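Local atomic coordinates of 3-hydroxyacyl-CoA dehydrogenase (Burkholderia thailandensis, PDB entry 4XGN), a protein that binds NAD in a Rossmann-type fold and, as a short-chain dehydrogenase, probably oxidises the 3-hydroxyl group of 3-hydroxyacyl-CoA substrates. Residues A[28-33]-A[40-45]; A[20-25]-A[47-52]. One frame throughout, in Å; residues are numbered along the deposited sequence.

Interaction 1 (A[28-33]-A[40-45]). With NAD (nicotinamide-adenine-dinucleotide), chain I.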
loop_
_atom_site.group_PDB
_atom_site.type_symbol
_atom_site.label_atom_id
_atom_site.label_comp_id
_atom_site.label_asym_id
_atom_site.label_seq_id
_atom_site.Cartn_x
_atom_site.Cartn_y
_atom_site.Cartn_z
ATOM N N GLY A 28 6.096 -27.942 -5.534
ATOM C CA GLY A 28 5.346 -27.670 -6.749
ATOM C C GLY A 28 6.155 -26.841 -7.730
ATOM O O GLY A 28 6.130 -27.089 -8.951
ATOM N N THR A 29 6.918 -25.893 -7.188
ATOM C CA THR A 29 7.821 -25.083 -7.989
ATOM C C THR A 29 8.901 -25.931 -8.668
ATOM O O THR A 29 9.171 -25.791 -9.864
ATOM C CB THR A 29 8.453 -23.953 -7.154
ATOM O OG1 THR A 29 7.395 -23.112 -6.646
ATOM C CG2 THR A 29 9.344 -23.060 -8.017
ATOM N N ALA A 30 9.507 -26.795 -7.876
ATOM C CA ALA A 30 10.525 -27.722 -8.340
ATOM C C ALA A 30 10.015 -28.562 -9.489
ATOM O O ALA A 30 10.716 -28.733 -10.486
ATOM C CB ALA A 30 11.010 -28.607 -7.187
ATOM N N ARG A 31 8.799 -29.080 -9.365
ATOM C CA ARG A 31 8.210 -29.917 -10.375
ATOM C C ARG A 31 8.038 -29.149 -11.665
ATOM O O ARG A 31 8.419 -29.638 -12.749
ATOM C CB ARG A 31 6.880 -30.503 -9.932
ATOM C CG ARG A 31 6.981 -31.499 -8.806
ATOM C CD ARG A 31 5.589 -32.005 -8.446
ATOM N NE ARG A 31 5.646 -32.835 -7.267
ATOM C CZ ARG A 31 6.038 -34.084 -7.223
ATOM N NH1 ARG A 31 6.435 -34.735 -8.321
ATOM N NH2 ARG A 31 6.036 -34.694 -6.051
ATOM N N LEU A 32 7.471 -27.948 -11.567
ATOM C CA LEU A 32 7.149 -27.188 -12.754
ATOM C C LEU A 32 8.414 -26.767 -13.475
ATOM O O LEU A 32 8.453 -26.848 -14.710
ATOM C CB LEU A 32 6.256 -25.971 -12.423
ATOM C CG LEU A 32 5.829 -25.106 -13.615
ATOM C CD1 LEU A 32 4.520 -24.411 -13.307
ATOM C CD2 LEU A 32 6.781 -23.964 -13.922
ATOM N N LEU A 33 9.429 -26.330 -12.726
ATOM C CA LEU A 33 10.704 -25.895 -13.304
ATOM C C LEU A 33 11.430 -27.055 -13.960
ATOM O O LEU A 33 12.004 -26.890 -15.060
ATOM C CB LEU A 33 11.588 -25.205 -12.289
ATOM C CG LEU A 33 11.038 -23.840 -11.813
ATOM C CD1 LEU A 33 11.888 -23.261 -10.701
ATOM C CD2 LEU A 33 10.897 -22.806 -12.926
ATOM N N VAL A 40 17.033 -28.630 -10.653
ATOM C CA VAL A 40 16.747 -28.057 -9.315
ATOM C C VAL A 40 17.720 -28.544 -8.248
ATOM O O VAL A 40 18.203 -29.692 -8.247
ATOM C CB VAL A 40 15.308 -28.316 -8.872
ATOM C CG1 VAL A 40 14.324 -27.702 -9.854
ATOM C CG2 VAL A 40 15.040 -29.788 -8.593
ATOM N N VAL A 41 18.052 -27.632 -7.346
ATOM C CA VAL A 41 18.607 -27.963 -6.066
ATOM C C VAL A 41 17.559 -27.646 -5.020
ATOM O O VAL A 41 17.094 -26.485 -4.956
ATOM C CB VAL A 41 19.868 -27.132 -5.757
ATOM C CG1 VAL A 41 20.405 -27.447 -4.341
ATOM C CG2 VAL A 41 20.930 -27.388 -6.833
ATOM N N LEU A 42 17.206 -28.659 -4.212
ATOM C CA LEU A 42 16.244 -28.514 -3.145
ATOM C C LEU A 42 16.979 -28.379 -1.859
ATOM O O LEU A 42 17.756 -29.247 -1.491
ATOM C CB LEU A 42 15.288 -29.705 -3.088
ATOM C CG LEU A 42 14.719 -30.150 -4.433
ATOM C CD1 LEU A 42 13.807 -31.374 -4.264
ATOM C CD2 LEU A 42 13.957 -29.012 -5.042
ATOM N N ALA A 43 16.679 -27.295 -1.137
ATOM C CA ALA A 43 17.285 -26.991 0.167
ATOM C C ALA A 43 16.190 -27.030 1.246
ATOM O O ALA A 43 15.221 -26.299 1.175
ATOM C CB ALA A 43 17.967 -25.637 0.095
ATOM N N ASP A 44 16.278 -27.949 2.198
ATOM C CA ASP A 44 15.228 -28.130 3.161
ATOM C C ASP A 44 15.784 -28.817 4.380
ATOM O O ASP A 44 16.840 -29.452 4.300
ATOM C CB ASP A 44 14.119 -29.004 2.526
ATOM C CG ASP A 44 12.753 -28.836 3.178
ATOM O OD1 ASP A 44 12.565 -29.241 4.354
ATOM O OD2 ASP A 44 11.822 -28.320 2.467
ATOM N N LEU A 45 15.042 -28.739 5.493
ATOM C CA LEU A 45 15.335 -29.582 6.655
ATOM C C LEU A 45 14.992 -31.073 6.470
ATOM O O LEU A 45 15.578 -31.956 7.151
ATOM C CB LEU A 45 14.584 -29.056 7.877
ATOM C CG LEU A 45 14.799 -27.589 8.216
ATOM C CD1 LEU A 45 13.833 -27.200 9.333
ATOM C CD2 LEU A 45 16.257 -27.352 8.614
HETATM P PA NAD I . 5.229 -26.544 3.787
HETATM O O1A NAD I . 5.233 -26.713 5.264
HETATM O O2A NAD I . 4.538 -27.590 2.969
HETATM O O5B NAD I . 6.721 -26.367 3.225
HETATM C C5B NAD I . 7.676 -25.589 3.913
HETATM C C4B NAD I . 9.056 -26.254 3.769
HETATM O O4B NAD I . 9.850 -25.438 4.467
HETATM C C3B NAD I . 9.107 -27.629 4.482
HETATM O O3B NAD I . 9.463 -28.689 3.656
HETATM C C2B NAD I . 10.088 -27.287 5.618
HETATM O O2B NAD I . 10.754 -28.505 6.114
HETATM C C1B NAD I . 10.875 -26.319 5.155
HETATM N N9A NAD I . 11.477 -25.540 6.192
HETATM C C8A NAD I . 10.934 -25.064 7.357
HETATM N N7A NAD I . 11.902 -24.426 8.092
HETATM C C5A NAD I . 12.994 -24.505 7.346
HETATM C C6A NAD I . 14.260 -24.025 7.565
HETATM N N6A NAD I . 14.774 -23.350 8.711
HETATM N N1A NAD I . 15.204 -24.234 6.634
HETATM C C2A NAD I . 14.930 -24.914 5.478
HETATM N N3A NAD I . 13.667 -25.378 5.243
HETATM C C4A NAD I . 12.741 -25.173 6.204
HETATM O O3 NAD I . 4.454 -25.143 3.649
HETATM P PN NAD I . 4.228 -24.320 2.261
HETATM O O1N NAD I . 2.766 -24.026 2.211
HETATM O O2N NAD I . 4.783 -24.983 1.010
HETATM O O5D NAD I . 5.028 -22.941 2.551
HETATM C C5D NAD I . 5.905 -22.351 1.594
HETATM C C4D NAD I . 6.041 -20.888 1.772
HETATM O O4D NAD I . 4.819 -20.363 1.458
HETATM C C3D NAD I . 6.324 -20.490 3.242
HETATM O O3D NAD I . 7.160 -19.418 3.319
HETATM C C2D NAD I . 4.880 -20.141 3.703
HETATM O O2D NAD I . 4.904 -19.292 4.939
HETATM C C1D NAD I . 4.369 -19.503 2.671
HETATM N N1N NAD I . 2.919 -19.404 2.545
HETATM C C2N NAD I . 2.082 -20.495 2.560
HETATM C C3N NAD I . 0.704 -20.367 2.437
HETATM C C7N NAD I . -0.244 -21.527 2.499
HETATM O O7N NAD I . -1.427 -21.312 2.624
HETATM N N7N NAD I . 0.233 -22.858 2.371
HETATM C C4N NAD I . 0.171 -19.071 2.269
HETATM C C5N NAD I . 1.008 -17.985 2.216
HETATM C C6N NAD I . 2.370 -18.146 2.345
#
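Ala30 turns its methyl from helix 28-33 onto the strand, where Ala30 CB meets Leu42 CD2 at 3.7 Å. The bond from CA to CB of Leu42 does not aim at the helix; its CG stands anti to the carbonyl carbon (chi1 -46°), and the CD2 branch makes the approach. Two residues earlier in the strand, Val40 CG1 packs against the same helical turn, 3.8 Å from Ala30 O and 4.4 Å from Leu33 CB. Segment axes running 172° apart, 9.4 Å at closest approach, fit the antiparallel return of a beta-alpha-beta unit. Ile18 of strand 15-19 touches both Ala30 and Val40, while Leu53 and Ala54 of helix 47-57 cover Leu42.

At the strand's carboxyl end, Asp44 takes the adenosine ribose of NAD with both oxygens: NAD O2B donates to Asp44 OD1 (2.6 Å) and NAD O3B to Asp44 OD2 (2.7 Å). Backbone N atoms of Asn46 and Ala22 bond to OD1 and OD2 respectively, fixing the carboxylate's rotation. Leu45 CD1 lies over the face of the adenine, 3.5 Å from NAD C5A. A carboxylate accepting from both ribose hydroxyls is consistent with a preference for NAD over NADP, whose 2'-phosphate it would probably repel.

Interaction 2 (A[20-25]-A[47-52]). With NAD (nicotinamide-adenine-dinucleotide), chain I.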
loop_
_atom_site.group_PDB
_atom_site.type_symbol
_atom_site.label_atom_id
_atom_site.label_comp_id
_atom_site.label_asym_id
_atom_site.label_seq_id
_atom_site.Cartn_x
_atom_site.Cartn_y
_atom_site.Cartn_z
ATOM N N GLY A 20 12.795 -24.805 1.075
ATOM C CA GLY A 20 11.519 -25.442 1.356
ATOM C C GLY A 20 11.071 -26.363 0.228
ATOM O O GLY A 20 9.913 -26.711 0.118
ATOM N N GLY A 21 12.037 -26.830 -0.556
ATOM C CA GLY A 21 11.720 -27.532 -1.768
ATOM C C GLY A 21 11.289 -28.979 -1.541
ATOM O O GLY A 21 10.885 -29.618 -2.503
ATOM N N ALA A 22 11.321 -29.484 -0.294
ATOM C CA ALA A 22 10.833 -30.829 -0.021
ATOM C C ALA A 22 9.301 -30.933 -0.006
ATOM O O ALA A 22 8.773 -32.043 0.005
ATOM C CB ALA A 22 11.399 -31.370 1.266
ATOM N N SER A 23 8.564 -29.826 0.012
ATOM C CA SER A 23 7.113 -29.892 0.301
ATOM C C SER A 23 6.393 -28.722 -0.338
ATOM O O SER A 23 7.029 -27.730 -0.726
ATOM C CB SER A 23 6.936 -29.831 1.822
ATOM O OG SER A 23 5.608 -29.852 2.322
ATOM N N GLY A 24 5.075 -28.867 -0.455
ATOM C CA GLY A 24 4.163 -27.756 -0.676
ATOM C C GLY A 24 4.555 -26.883 -1.860
ATOM O O GLY A 24 4.750 -27.370 -3.010
ATOM N N LEU A 25 4.633 -25.571 -1.606
ATOM C CA LEU A 25 4.915 -24.650 -2.689
ATOM C C LEU A 25 6.301 -24.815 -3.312
ATOM O O LEU A 25 6.437 -24.726 -4.533
ATOM C CB LEU A 25 4.673 -23.199 -2.236
ATOM C CG LEU A 25 3.342 -22.869 -1.640
ATOM C CD1 LEU A 25 3.200 -21.353 -1.357
ATOM C CD2 LEU A 25 2.177 -23.363 -2.509
ATOM N N GLN A 47 15.180 -34.341 5.236
ATOM C CA GLN A 47 16.194 -35.106 4.463
ATOM C C GLN A 47 15.553 -36.184 3.607
ATOM O O GLN A 47 15.860 -36.315 2.397
ATOM C CB GLN A 47 17.268 -35.679 5.417
ATOM C CG GLN A 47 18.204 -36.724 4.874
ATOM C CD GLN A 47 19.166 -36.217 3.810
ATOM O OE1 GLN A 47 19.901 -35.234 4.025
ATOM N NE2 GLN A 47 19.226 -36.928 2.680
ATOM N N ASP A 48 14.635 -36.942 4.204
ATOM C CA ASP A 48 14.047 -38.086 3.490
ATOM C C ASP A 48 13.181 -37.652 2.337
ATOM O O ASP A 48 13.385 -38.141 1.224
ATOM C CB ASP A 48 13.241 -38.983 4.431
ATOM C CG ASP A 48 14.096 -39.833 5.342
ATOM O OD1 ASP A 48 15.345 -39.970 5.182
ATOM O OD2 ASP A 48 13.478 -40.469 6.226
ATOM N N ALA A 49 12.283 -36.675 2.559
ATOM C CA ALA A 49 11.423 -36.199 1.466
ATOM C C ALA A 49 12.184 -35.370 0.406
ATOM O O ALA A 49 11.877 -35.460 -0.783
ATOM C CB ALA A 49 10.217 -35.431 1.998
ATOM N N GLY A 50 13.186 -34.602 0.834
ATOM C CA GLY A 50 14.015 -33.811 -0.059
ATOM C C GLY A 50 14.868 -34.649 -0.987
ATOM O O GLY A 50 14.912 -34.367 -2.179
ATOM N N GLU A 51 15.530 -35.657 -0.417
ATOM C CA GLU A 51 16.351 -36.568 -1.227
ATOM C C GLU A 51 15.465 -37.316 -2.226
ATOM O O GLU A 51 15.808 -37.413 -3.406
ATOM C CB GLU A 51 17.178 -37.494 -0.339
ATOM C CG GLU A 51 17.988 -38.545 -1.073
ATOM C CD GLU A 51 19.018 -38.000 -2.074
ATOM O OE1 GLU A 51 19.378 -36.787 -1.978
ATOM O OE2 GLU A 51 19.516 -38.822 -2.909
ATOM N N ALA A 52 14.323 -37.800 -1.763
ATOM C CA ALA A 52 13.429 -38.536 -2.643
ATOM C C ALA A 52 12.897 -37.694 -3.796
ATOM O O ALA A 52 12.796 -38.162 -4.899
ATOM C CB ALA A 52 12.285 -39.133 -1.866
HETATM P PA NAD I . 5.229 -26.544 3.787
HETATM O O1A NAD I . 5.233 -26.713 5.264
HETATM O O2A NAD I . 4.538 -27.590 2.969
HETATM O O5B NAD I . 6.721 -26.367 3.225
HETATM C C5B NAD I . 7.676 -25.589 3.913
HETATM C C4B NAD I . 9.056 -26.254 3.769
HETATM O O4B NAD I . 9.850 -25.438 4.467
HETATM C C3B NAD I . 9.107 -27.629 4.482
HETATM O O3B NAD I . 9.463 -28.689 3.656
HETATM C C2B NAD I . 10.088 -27.287 5.618
HETATM O O2B NAD I . 10.754 -28.505 6.114
HETATM C C1B NAD I . 10.875 -26.319 5.155
HETATM N N9A NAD I . 11.477 -25.540 6.192
HETATM C C8A NAD I . 10.934 -25.064 7.357
HETATM N N7A NAD I . 11.902 -24.426 8.092
HETATM C C5A NAD I . 12.994 -24.505 7.346
HETATM C C6A NAD I . 14.260 -24.025 7.565
HETATM N N6A NAD I . 14.774 -23.350 8.711
HETATM N N1A NAD I . 15.204 -24.234 6.634
HETATM C C2A NAD I . 14.930 -24.914 5.478
HETATM N N3A NAD I . 13.667 -25.378 5.243
HETATM C C4A NAD I . 12.741 -25.173 6.204
HETATM O O3 NAD I . 4.454 -25.143 3.649
HETATM P PN NAD I . 4.228 -24.320 2.261
HETATM O O1N NAD I . 2.766 -24.026 2.211
HETATM O O2N NAD I . 4.783 -24.983 1.010
HETATM O O5D NAD I . 5.028 -22.941 2.551
HETATM C C5D NAD I . 5.905 -22.351 1.594
HETATM C C4D NAD I . 6.041 -20.888 1.772
HETATM O O4D NAD I . 4.819 -20.363 1.458
HETATM C C3D NAD I . 6.324 -20.490 3.242
HETATM O O3D NAD I . 7.160 -19.418 3.319
HETATM C C2D NAD I . 4.880 -20.141 3.703
HETATM O O2D NAD I . 4.904 -19.292 4.939
HETATM C C1D NAD I . 4.369 -19.503 2.671
HETATM N N1N NAD I . 2.919 -19.404 2.545
HETATM C C2N NAD I . 2.082 -20.495 2.560
HETATM C C3N NAD I . 0.704 -20.367 2.437
HETATM C C7N NAD I . -0.244 -21.527 2.499
HETATM O O7N NAD I . -1.427 -21.312 2.624
HETATM N N7N NAD I . 0.233 -22.858 2.371
HETATM C C4N NAD I . 0.171 -19.071 2.269
HETATM C C5N NAD I . 1.008 -17.985 2.216
HETATM C C6N NAD I . 2.370 -18.146 2.345
#
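Ala22 points its methyl at the first turns of helix 47-52, and this one carbon makes nearly all of the contact between the two segments. Ala22 CB lies 3.7 Å from Gly50 N and almost as near to the Gly50 alpha carbon, so it rests on backbone rather than on a side chain. The backbones come close at Gly50, where the CA atoms of Ala22 and Gly50 are 4.4 Å apart. Ala49 flanks the spot with its own methyl, Ala49 CB standing 4.3 Å from Ala22 CB. No hydrogen bond crosses between the segments, and the small buried surface, 95 Å², agrees with a contact of methyls and glycine backbone.

Ser23 holds OG anti to its backbone N (chi1 179°), which extends the hydroxyl to the adenosine-side phosphate of NAD; Ser23 OG donates to NAD O2A at 2.6 Å. Leu25 serves the other phosphate through its backbone, Leu25 N reaching NAD O2N at 2.7 Å with an N-H...O angle of 159°. Its side chain has CG anti to the carbonyl carbon (chi1 -54°), and from there Leu25 CD1 comes within 3.4 Å of NAD O4D in the nicotinamide ribose. Phe199 and Thr201 touch the same leucine.

Gly20 and Gly24 both have positive phi, and Gly24, having no side chain, lets NAD O2N come within 3.3 Å of Gly24 CA. A type I turn from Gly20 to Ser23 leads the chain toward helix 24-35, whose amino-terminal end faces the pyrophosphate. This is the glycine-rich dinucleotide-binding loop of short-chain dehydrogenases, with the TGxxxGxG pattern spanning Gly20, Gly24 and the glycine after Leu25, at the first beta-alpha-beta crossover of the Rossmann fold.

Interactions 1 and 2 have centres 7 Å apart on the same side of the chain's centre and share helix 24-35. Along the chain the order is 20-25, 28-33, 40-45, 47-52, so the segments of interaction 1 fall between those of interaction 2. Strand 39-44, inside the parallel seven-stranded sheet, leads straight into helix 47-57. The two contacts also meet directly: Asp44 bridges them through its carboxylate, and Leu42 CD1 is 3.8 Å from Gly50 O. These contacts place the ribose-binding strand end beside the phosphate-binding loop, so both parts of the NAD site share one framework.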